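PDB 2I6V: type II secretion system protein C from Vibrio cholerae, which is an inner-membrane component of the type II secretion system, probably required for export of cholera toxin across the outer membrane, and is represented here by its periplasmic PDZ domain. Local coordinates for residues Q5-S10 / I35-G40; D41-V44 / D50-D53; S71-V74 / Q79-D82. All blocks are in the same frame, centred on the assembly; numbering follows the deposited sequence.

Contact 1: residues Q5-S10 / I35-G40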
ATOM      1  N   GLN A   5       8.938   0.046  -6.673  1.00 10.64           N
ATOM      2  CA  GLN A   5      10.243  -0.179  -6.047  1.00  9.59           C
ATOM      3  C   GLN A   5      10.065  -0.651  -4.603  1.00  9.58           C
ATOM      4  O   GLN A   5      10.921  -1.370  -4.067  1.00 10.22           O
ATOM      5  CB  GLN A   5      11.088   1.106  -6.058  1.00 10.58           C
ATOM      6  CG  GLN A   5      11.361   1.685  -7.442  1.00 11.50           C
ATOM      7  CD  GLN A   5      12.368   0.870  -8.240  1.00 11.29           C
ATOM      8  OE1 GLN A   5      12.941  -0.110  -7.746  1.00 11.35           O
ATOM      9  NE2 GLN A   5      12.614   1.297  -9.486  1.00 13.32           N
ATOM     10  N   TYR A   6       8.942  -0.253  -3.999  1.00  9.78           N
ATOM     11  CA  TYR A   6       8.690  -0.447  -2.565  1.00  9.34           C
ATOM     12  C   TYR A   6       7.849  -1.678  -2.294  1.00 11.49           C
ATOM     13  O   TYR A   6       8.045  -2.354  -1.290  1.00 12.93           O
ATOM     14  CB  TYR A   6       7.938   0.759  -1.975  1.00 10.48           C
ATOM     15  CG  TYR A   6       8.688   2.075  -2.061  1.00  9.31           C
ATOM     16  CD1 TYR A   6       9.390   2.565  -0.965  1.00 10.92           C
ATOM     17  CD2 TYR A   6       8.692   2.824  -3.235  1.00 10.91           C
ATOM     18  CE1 TYR A   6      10.071   3.766  -1.031  1.00 10.64           C
ATOM     19  CE2 TYR A   6       9.365   4.039  -3.311  1.00 10.45           C
ATOM     20  CZ  TYR A   6      10.059   4.499  -2.203  1.00 12.45           C
ATOM     21  OH  TYR A   6      10.740   5.702  -2.276  1.00 13.16           O
ATOM     22  N   VAL A   7       6.892  -1.955  -3.179  1.00 10.26           N
ATOM     23  CA  VAL A   7       5.873  -2.939  -2.861  1.00 10.24           C
ATOM     24  C   VAL A   7       5.158  -3.436  -4.111  1.00  9.42           C
ATOM     25  O   VAL A   7       5.082  -2.729  -5.130  1.00 11.10           O
ATOM     26  CB  VAL A   7       4.841  -2.346  -1.855  1.00 10.98           C
ATOM     27  CG1 VAL A   7       3.987  -1.261  -2.534  1.00 11.26           C
ATOM     28  CG2 VAL A   7       3.962  -3.445  -1.286  1.00 12.60           C
ATOM     29  N   ARG A   8       4.648  -4.663  -4.032  1.00  9.21           N
ATOM     30  CA  ARG A   8       3.743  -5.189  -5.041  1.00 10.34           C
ATOM     31  C   ARG A   8       2.429  -5.528  -4.356  1.00 10.95           C
ATOM     32  O   ARG A   8       2.418  -5.956  -3.194  1.00 10.94           O
ATOM     33  CB  ARG A   8       4.348  -6.410  -5.744  1.00 11.94           C
ATOM     34  CG  ARG A   8       5.423  -5.995  -6.750  1.00 14.19           C
ATOM     35  CD  ARG A   8       6.217  -7.144  -7.345  1.00 16.82           C
ATOM     36  NE  ARG A   8       7.411  -6.581  -7.968  1.00 20.40           N
ATOM     37  CZ  ARG A   8       8.467  -7.271  -8.376  1.00 22.32           C
ATOM     38  NH1 ARG A   8       9.488  -6.621  -8.927  1.00 20.06           N
ATOM     39  NH2 ARG A   8       8.497  -8.596  -8.266  1.00 22.01           N
ATOM     40  N   LEU A   9       1.324  -5.322  -5.071  1.00  9.96           N
ATOM     41  CA  LEU A   9      -0.003  -5.517  -4.491  1.00  9.73           C
ATOM     42  C   LEU A   9      -0.855  -6.443  -5.342  1.00 10.30           C
ATOM     43  O   LEU A   9      -0.784  -6.416  -6.572  1.00 10.34           O
ATOM     44  CB  LEU A   9      -0.720  -4.175  -4.354  1.00  9.50           C
ATOM     45  CG  LEU A   9      -0.025  -3.101  -3.517  1.00 10.26           C
ATOM     46  CD1 LEU A   9      -0.812  -1.808  -3.612  1.00 11.34           C
ATOM     47  CD2 LEU A   9       0.095  -3.572  -2.071  1.00  9.98           C
ATOM     48  N   SER A  10      -1.664  -7.261  -4.683  1.00  9.23           N
ATOM     49  CA  SER A  10      -2.670  -8.077  -5.379  1.00  8.57           C
ATOM     50  C   SER A  10      -4.001  -8.009  -4.635  1.00 10.43           C
ATOM     51  O   SER A  10      -4.034  -7.852  -3.419  1.00 10.42           O
ATOM     52  CB  SER A  10      -2.205  -9.534  -5.544  1.00 11.63           C
ATOM     53  OG  SER A  10      -1.948 -10.165  -4.297  1.00 12.36           O
ATOM     54  N   ILE A  35      11.287  -0.066   5.358  1.00 10.54           N
ATOM     55  CA  ILE A  35       9.996   0.502   5.777  1.00 11.59           C
ATOM     56  C   ILE A  35       9.202  -0.451   6.665  1.00 10.55           C
ATOM     57  O   ILE A  35       8.184  -0.069   7.236  1.00 12.86           O
ATOM     58  CB  ILE A  35       9.121   0.984   4.580  1.00 10.91           C
ATOM     59  CG1 ILE A  35       8.670  -0.189   3.716  1.00 11.54           C
ATOM     60  CG2 ILE A  35       9.841   2.041   3.708  1.00 11.42           C
ATOM     61  CD1 ILE A  35       7.891   0.263   2.497  1.00 11.93           C
ATOM     62  N   GLY A  36       9.681  -1.687   6.780  1.00 11.30           N
ATOM     63  CA  GLY A  36       9.130  -2.637   7.733  1.00 11.39           C
ATOM     64  C   GLY A  36       7.942  -3.426   7.233  1.00 12.21           C
ATOM     65  O   GLY A  36       7.127  -3.877   8.033  1.00 15.18           O
ATOM     66  N   LEU A  37       7.837  -3.601   5.923  1.00 11.64           N
ATOM     67  CA  LEU A  37       6.783  -4.461   5.386  1.00 11.12           C
ATOM     68  C   LEU A  37       7.186  -5.925   5.472  1.00 11.33           C
ATOM     69  O   LEU A  37       8.374  -6.258   5.560  1.00 12.04           O
ATOM     70  CB  LEU A  37       6.483  -4.105   3.928  1.00 11.72           C
ATOM     71  CG  LEU A  37       5.664  -2.838   3.697  1.00 11.69           C
ATOM     72  CD1 LEU A  37       5.568  -2.554   2.206  1.00 12.13           C
ATOM     73  CD2 LEU A  37       4.279  -3.010   4.306  1.00 12.15           C
ATOM     74  N   GLN A  38       6.187  -6.802   5.446  1.00 11.71           N
ATOM     75  CA  GLN A  38       6.416  -8.234   5.432  1.00 11.75           C
ATOM     76  C   GLN A  38       5.503  -8.850   4.388  1.00 11.20           C
ATOM     77  O   GLN A  38       4.361  -8.409   4.221  1.00 10.19           O
ATOM     78  CB  GLN A  38       6.149  -8.841   6.812  1.00 15.54           C
ATOM     79  CG  GLN A  38       7.118  -8.325   7.862  1.00 19.08           C
ATOM     80  CD  GLN A  38       6.949  -9.001   9.210  1.00 25.98           C
ATOM     81  OE1 GLN A  38       6.140  -9.915   9.362  1.00 25.73           O
ATOM     82  NE2 GLN A  38       7.713  -8.542  10.200  1.00 28.30           N
ATOM     83  N   ASP A  39       6.028  -9.837   3.669  1.00 10.38           N
ATOM     84  CA  ASP A  39       5.235 -10.544   2.672  1.00  9.19           C
ATOM     85  C   ASP A  39       3.955 -11.055   3.340  1.00 10.36           C
ATOM     86  O   ASP A  39       3.995 -11.588   4.455  1.00 11.73           O
ATOM     87  CB  ASP A  39       6.012 -11.726   2.084  1.00  9.77           C
ATOM     88  CG  ASP A  39       5.207 -12.478   1.048  1.00 11.42           C
ATOM     89  OD1 ASP A  39       4.873 -11.863   0.021  1.00 12.24           O
ATOM     90  OD2 ASP A  39       4.901 -13.680   1.262  1.00 13.73           O
ATOM     91  N   GLY A  40       2.822 -10.878   2.664  1.00  8.95           N
ATOM     92  CA  GLY A  40       1.542 -11.320   3.210  1.00 10.39           C
ATOM     93  C   GLY A  40       0.822 -10.325   4.121  1.00 11.38           C
ATOM     94  O   GLY A  40      -0.279 -10.604   4.597  1.00 10.11           O
TER

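Contact 2: residues D41-V44 / D50-D53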
ATOM      1  N   ASP A  41       1.431  -9.170   4.381  1.00  9.31           N
ATOM      2  CA  ASP A  41       0.721  -8.101   5.076  1.00 11.38           C
ATOM      3  C   ASP A  41      -0.513  -7.744   4.258  1.00 10.16           C
ATOM      4  O   ASP A  41      -0.508  -7.879   3.032  1.00 10.34           O
ATOM      5  CB  ASP A  41       1.579  -6.848   5.171  1.00 10.40           C
ATOM      6  CG  ASP A  41       2.618  -6.915   6.267  1.00 14.04           C
ATOM      7  OD1 ASP A  41       2.552  -7.826   7.115  1.00 12.48           O
ATOM      8  OD2 ASP A  41       3.489  -6.014   6.278  1.00 10.70           O
ATOM      9  N   MET A  42      -1.559  -7.270   4.925  1.00 10.04           N
ATOM     10  CA  MET A  42      -2.763  -6.820   4.208  1.00 10.23           C
ATOM     11  C   MET A  42      -2.861  -5.301   4.188  1.00  9.61           C
ATOM     12  O   MET A  42      -3.061  -4.683   5.225  1.00 12.94           O
ATOM     13  CB  MET A  42      -4.033  -7.400   4.837  1.00 10.99           C
ATOM     14  CG  MET A  42      -4.318  -8.836   4.431  1.00 12.67           C
ATOM     15  SD  MET A  42      -4.669  -8.965   2.662  1.00 11.94           S
ATOM     16  CE  MET A  42      -6.086  -7.872   2.551  1.00 13.57           C
ATOM     17  N   ALA A  43      -2.739  -4.702   3.008  1.00  9.27           N
ATOM     18  CA  ALA A  43      -2.796  -3.249   2.896  1.00  8.64           C
ATOM     19  C   ALA A  43      -4.249  -2.816   2.815  1.00 10.38           C
ATOM     20  O   ALA A  43      -5.026  -3.346   2.013  1.00  9.83           O
ATOM     21  CB  ALA A  43      -2.051  -2.789   1.670  1.00 10.33           C
ATOM     22  N   VAL A  44      -4.619  -1.854   3.652  1.00  9.96           N
ATOM     23  CA  VAL A  44      -6.022  -1.451   3.724  1.00 13.60           C
ATOM     24  C   VAL A  44      -6.253   0.036   3.473  1.00 14.62           C
ATOM     25  O   VAL A  44      -7.353   0.445   3.085  1.00 15.04           O
ATOM     26  CB  VAL A  44      -6.656  -1.878   5.058  1.00 13.61           C
ATOM     27  CG1 VAL A  44      -6.596  -3.397   5.208  1.00 15.94           C
ATOM     28  CG2 VAL A  44      -5.942  -1.214   6.227  1.00 16.90           C
ATOM     29  N   ASP A  50      -9.209   4.872   1.869  1.00 13.83           N
ATOM     30  CA  ASP A  50      -9.512   3.456   1.663  1.00 14.10           C
ATOM     31  C   ASP A  50      -9.001   2.982   0.298  1.00 13.01           C
ATOM     32  O   ASP A  50      -9.431   3.483  -0.732  1.00 13.42           O
ATOM     33  CB  ASP A  50     -11.029   3.278   1.801  1.00 13.20           C
ATOM     34  CG  ASP A  50     -11.471   1.821   1.827  1.00 16.16           C
ATOM     35  OD1 ASP A  50     -10.753   0.932   1.309  1.00 14.90           O
ATOM     36  OD2 ASP A  50     -12.576   1.588   2.364  1.00 16.48           O
ATOM     37  N   LEU A  51      -8.079   2.013   0.293  1.00 12.28           N
ATOM     38  CA  LEU A  51      -7.501   1.494  -0.954  1.00 12.72           C
ATOM     39  C   LEU A  51      -8.546   0.880  -1.880  1.00 10.87           C
ATOM     40  O   LEU A  51      -8.310   0.739  -3.093  1.00 14.35           O
ATOM     41  CB  LEU A  51      -6.429   0.429  -0.659  1.00 14.02           C
ATOM     42  CG  LEU A  51      -4.982   0.900  -0.461  1.00 14.77           C
ATOM     43  CD1 LEU A  51      -4.117  -0.209   0.146  1.00 14.49           C
ATOM     44  CD2 LEU A  51      -4.361   1.401  -1.760  1.00 15.48           C
ATOM     45  N   THR A  52      -9.685   0.502  -1.305  1.00 11.78           N
ATOM     46  CA  THR A  52     -10.729  -0.204  -2.058  1.00 12.96           C
ATOM     47  C   THR A  52     -11.727   0.745  -2.715  1.00 13.23           C
ATOM     48  O   THR A  52     -12.711   0.300  -3.311  1.00 12.54           O
ATOM     49  CB  THR A  52     -11.493  -1.216  -1.179  1.00 13.05           C
ATOM     50  OG1 THR A  52     -12.329  -0.520  -0.241  1.00 12.97           O
ATOM     51  CG2 THR A  52     -10.505  -2.132  -0.433  1.00 15.58           C
ATOM     52  N   ASP A  53     -11.475   2.046  -2.600  1.00 10.71           N
ATOM     53  CA  ASP A  53     -12.266   3.055  -3.307  1.00 12.22           C
ATOM     54  C   ASP A  53     -11.513   3.474  -4.571  1.00 11.47           C
ATOM     55  O   ASP A  53     -10.618   4.326  -4.505  1.00 10.65           O
ATOM     56  CB  ASP A  53     -12.473   4.293  -2.427  1.00 12.67           C
ATOM     57  CG  ASP A  53     -13.493   4.086  -1.331  1.00 14.14           C
ATOM     58  OD1 ASP A  53     -14.431   3.281  -1.503  1.00 13.70           O
ATOM     59  OD2 ASP A  53     -13.351   4.754  -0.289  1.00 11.53           O
TER
HETATM   60  O   HOH W   1      -9.791  -0.672   3.378  1.00 23.35           O

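Contact 3: residues S71-V74 / Q79-D82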
ATOM      1  N   SER A  71       1.817   7.167   3.441  1.00 16.22           N
ATOM      2  CA  SER A  71       1.674   6.150   4.481  1.00 15.78           C
ATOM      3  C   SER A  71       0.786   5.032   3.979  1.00 17.93           C
ATOM      4  O   SER A  71      -0.254   5.276   3.364  1.00 20.99           O
ATOM      5  CB  SER A  71       1.067   6.735   5.748  1.00 18.34           C
ATOM      6  OG  SER A  71      -0.324   6.916   5.568  1.00 25.95           O
ATOM      7  N   LEU A  72       1.196   3.803   4.249  1.00 13.69           N
ATOM      8  CA  LEU A  72       0.407   2.637   3.897  1.00 12.94           C
ATOM      9  C   LEU A  72      -0.001   1.976   5.205  1.00 12.81           C
ATOM     10  O   LEU A  72       0.854   1.624   6.013  1.00 12.34           O
ATOM     11  CB  LEU A  72       1.266   1.685   3.071  1.00 13.69           C
ATOM     12  CG  LEU A  72       0.657   0.431   2.459  1.00 15.09           C
ATOM     13  CD1 LEU A  72      -0.385   0.771   1.393  1.00 15.14           C
ATOM     14  CD2 LEU A  72       1.779  -0.399   1.853  1.00 16.14           C
ATOM     15  N   THR A  73      -1.305   1.826   5.424  1.00 10.58           N
ATOM     16  CA  THR A  73      -1.782   1.163   6.625  1.00 10.72           C
ATOM     17  C   THR A  73      -1.894  -0.316   6.305  1.00 11.63           C
ATOM     18  O   THR A  73      -2.571  -0.692   5.348  1.00 12.15           O
ATOM     19  CB  THR A  73      -3.164   1.690   7.063  1.00 10.49           C
ATOM     20  OG1 THR A  73      -3.089   3.102   7.309  1.00 11.89           O
ATOM     21  CG2 THR A  73      -3.623   0.981   8.344  1.00 13.63           C
ATOM     22  N   VAL A  74      -1.233  -1.153   7.097  1.00 10.49           N
ATOM     23  CA  VAL A  74      -1.333  -2.602   6.870  1.00 10.44           C
ATOM     24  C   VAL A  74      -1.862  -3.332   8.096  1.00 11.82           C
ATOM     25  O   VAL A  74      -1.743  -2.837   9.218  1.00 11.77           O
ATOM     26  CB  VAL A  74       0.014  -3.227   6.463  1.00  9.49           C
ATOM     27  CG1 VAL A  74       0.563  -2.544   5.204  1.00 12.31           C
ATOM     28  CG2 VAL A  74       1.018  -3.152   7.618  1.00 11.52           C
ATOM     29  N   GLN A  79      -3.645  -6.830  13.802  1.00 17.76           N
ATOM     30  CA  GLN A  79      -3.417  -5.465  14.263  1.00 20.20           C
ATOM     31  C   GLN A  79      -2.992  -4.585  13.104  1.00 18.91           C
ATOM     32  O   GLN A  79      -2.336  -5.056  12.183  1.00 16.36           O
ATOM     33  CB  GLN A  79      -2.327  -5.435  15.330  1.00 22.54           C
ATOM     34  CG  GLN A  79      -2.728  -6.064  16.651  1.00 31.47           C
ATOM     35  CD  GLN A  79      -1.701  -5.809  17.733  1.00 36.96           C
ATOM     36  OE1 GLN A  79      -0.519  -6.131  17.577  1.00 41.15           O
ATOM     37  NE2 GLN A  79      -2.144  -5.223  18.841  1.00 39.72           N
ATOM     38  N   GLN A  80      -3.356  -3.311  13.160  1.00 17.70           N
ATOM     39  CA  GLN A  80      -2.962  -2.376  12.106  1.00 17.70           C
ATOM     40  C   GLN A  80      -1.813  -1.466  12.525  1.00 18.51           C
ATOM     41  O   GLN A  80      -1.705  -1.068  13.690  1.00 18.69           O
ATOM     42  CB  GLN A  80      -4.160  -1.548  11.644  1.00 17.88           C
ATOM     43  CG  GLN A  80      -5.202  -2.364  10.871  1.00 19.51           C
ATOM     44  CD  GLN A  80      -6.327  -1.513  10.313  1.00 19.97           C
ATOM     45  OE1 GLN A  80      -6.328  -0.293  10.463  1.00 24.28           O
ATOM     46  NE2 GLN A  80      -7.291  -2.155   9.658  1.00 22.64           N
ATOM     47  N   HIS A  81      -0.946  -1.150  11.571  1.00 15.01           N
ATOM     48  CA  HIS A  81       0.007  -0.075  11.778  1.00 15.20           C
ATOM     49  C   HIS A  81       0.337   0.606  10.460  1.00 13.60           C
ATOM     50  O   HIS A  81       0.029   0.087   9.382  1.00 11.89           O
ATOM     51  CB  HIS A  81       1.278  -0.570  12.460  1.00 17.16           C
ATOM     52  CG  HIS A  81       2.199  -1.320  11.552  1.00 19.39           C
ATOM     53  ND1 HIS A  81       2.059  -2.666  11.298  1.00 21.44           N
ATOM     54  CD2 HIS A  81       3.288  -0.916  10.854  1.00 20.61           C
ATOM     55  CE1 HIS A  81       3.015  -3.058  10.473  1.00 22.64           C
ATOM     56  NE2 HIS A  81       3.774  -2.015  10.189  1.00 23.83           N
ATOM     57  N   ASP A  82       0.967   1.772  10.560  1.00 12.37           N
ATOM     58  CA  ASP A  82       1.283   2.557   9.380  1.00 12.34           C
ATOM     59  C   ASP A  82       2.739   2.381   8.986  1.00 13.49           C
ATOM     60  O   ASP A  82       3.638   2.402   9.840  1.00 14.92           O
ATOM     61  CB  ASP A  82       0.982   4.034   9.627  1.00 13.00           C
ATOM     62  CG  ASP A  82      -0.505   4.330   9.610  1.00 18.01           C
ATOM     63  OD1 ASP A  82      -1.290   3.415   9.267  1.00 17.36           O
ATOM     64  OD2 ASP A  82      -0.890   5.470   9.942  1.00 22.54           O
TER

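Contact 1: residues Q5-S10 / I35-G40
Val7 and Leu37 make the closest approach between residues 5-10 and 35-40, with Val7 CG2 3.9 Å from Leu37 CD1. The side chains cross at about a right angle, and CD1 is the leucine atom that touches. On the valine it is the branch anti to the backbone N that receives it, while CG1 fills the place between N and the carbonyl carbon. A beta-branched residue suits the extended backbone at Val7, and the longer leucine suits a loop that must reach inward to meet it. Ile35 makes the second apolar contact: its CD1 lies near the plane of the Tyr6 ring, at the ring edge, 4.4 Å from CD1 of Tyr6. With chi2 at -176° the isoleucine chain is extended, which carries this terminal methyl out to the ring. Val83 of strand 79-86 is touched by both Ile35 and Leu37, and the Tyr6 ring meets that of Phe87 nearly perpendicularly.

The polar partner of Tyr6 lies outside the two segments: its hydroxyl is hydrogen-bonded to the carbonyl of Gln86. Gly36 ends helix 29-34 in a Schellman motif; its positive phi of 86° turns the chain between Ile35 and Leu37, a conformation glycine adopts readily.

With only aliphatic and aromatic carbon joining their side chains, the two segments are held by shape and by exclusion of water, with no directional bond between them.

Contact 2: residues D41-V44 / D50-D53
Asp50 stands beside Val44 where residues 50-53 leave strand 49-50, and one water joins the two, donating to Val44 O at 2.7 Å and to Asp50 OD1 at 2.8 Å. The carboxylate CG is anti to the backbone N (chi1 -171°), which carries OD1 forward over the following turn; an aspartate suits the site because this one oxygen can take several donors.

Leu51 follows and carries the direct contact. Its N gives a long but nearly straight bond to Val44 O at 3.3 Å, approaching from above the carbonyl plane, so this one oxygen serves both the amide and the water. The leucine side chain reaches back until CD1 lies 3.6 Å from Ala43 CB; the small alanine leaves room for it, and Leu72 borders both.

Thr52 suits the next place because its hydroxyl joins its amide on Asp50 OD1, OG1 at 2.6 Å and N at 2.9 Å, both on the same face of the carboxylate and well above its plane. Asp53 N closes the turn on Asp50 O at 3.1 Å, and Asp53 occupies the N-cap position of helix 54-62, though its carboxylate makes no capping bond.

A type I beta turn from Asp50 to Asp53, overlaid with an Asx turn, thus leads from strand into helix in this PDZ domain.

Contact 3: residues S71-V74 / Q79-D82
Val74 and His81 form an antiparallel hydrogen-bonded pair, each satisfying the other's amide and carbonyl. Val74 N donates to His81 O at 2.9 Å, and His81 N donates to Val74 O at 3.0 Å; each N-H approaches its acceptor nearly along the C=O axis. The same two oxygens receive weaker CA-H...O contacts, from Thr73 CA to His81 O and from Gln80 CA to Val74 O, the latter at 3.2 Å.

Next along the ladder, Thr73 and Asp82 are a non-hydrogen-bonded pair, without mutual backbone bonds; hydroxyl and carboxylate suit it by supplying one. Thr73 OG1 donates to Asp82 OD1 at 2.7 Å, meeting the carboxylate from above its plane. Chi1 of -59° sets OG1 beside the threonine N, on the side where Asp82 OD1 lies, and CG2 anti to that N. CG2 comes to 3.7 Å from Gln80 OE1, a van der Waals touch. Gln80 NE2 gives a weak hydrogen bond to Glu75 OE2. The backbone of Thr73 is bonded on its other side to strand 42-46.

On the opposite face of the sheet, the flat His81 ring offers a face to Val74 CG2, 3.5 Å from CE1. The valine branches divide the work: CG2 lies over the imidazole, CG1 against Leu37.

This is the ladder of a beta hairpin, strands 69-76 and 79-86, the C-terminal pair of the PDZ domain's antiparallel sheet.

Along the chain the three contacts come in series, each closing before the next opens, and all reach one antiparallel sheet. Contacts 1 and 2 adjoin in sequence at residues 40 and 41, with centres about 12 Å apart. Contact 3 has its centre about 12 Å from that of contact 1 and 9 Å from that of contact 2. Strands 42-46 and 69-76 are neighbours, so contacts 2 and 3 lie side by side within the sheet, with Val44 N probably hydrogen-bonded to Thr73 O, while Leu37 of contact 1 packs on Val74 of contact 3. The loop, turn and hairpin thus all pack on the one sheet of the PDZ domain.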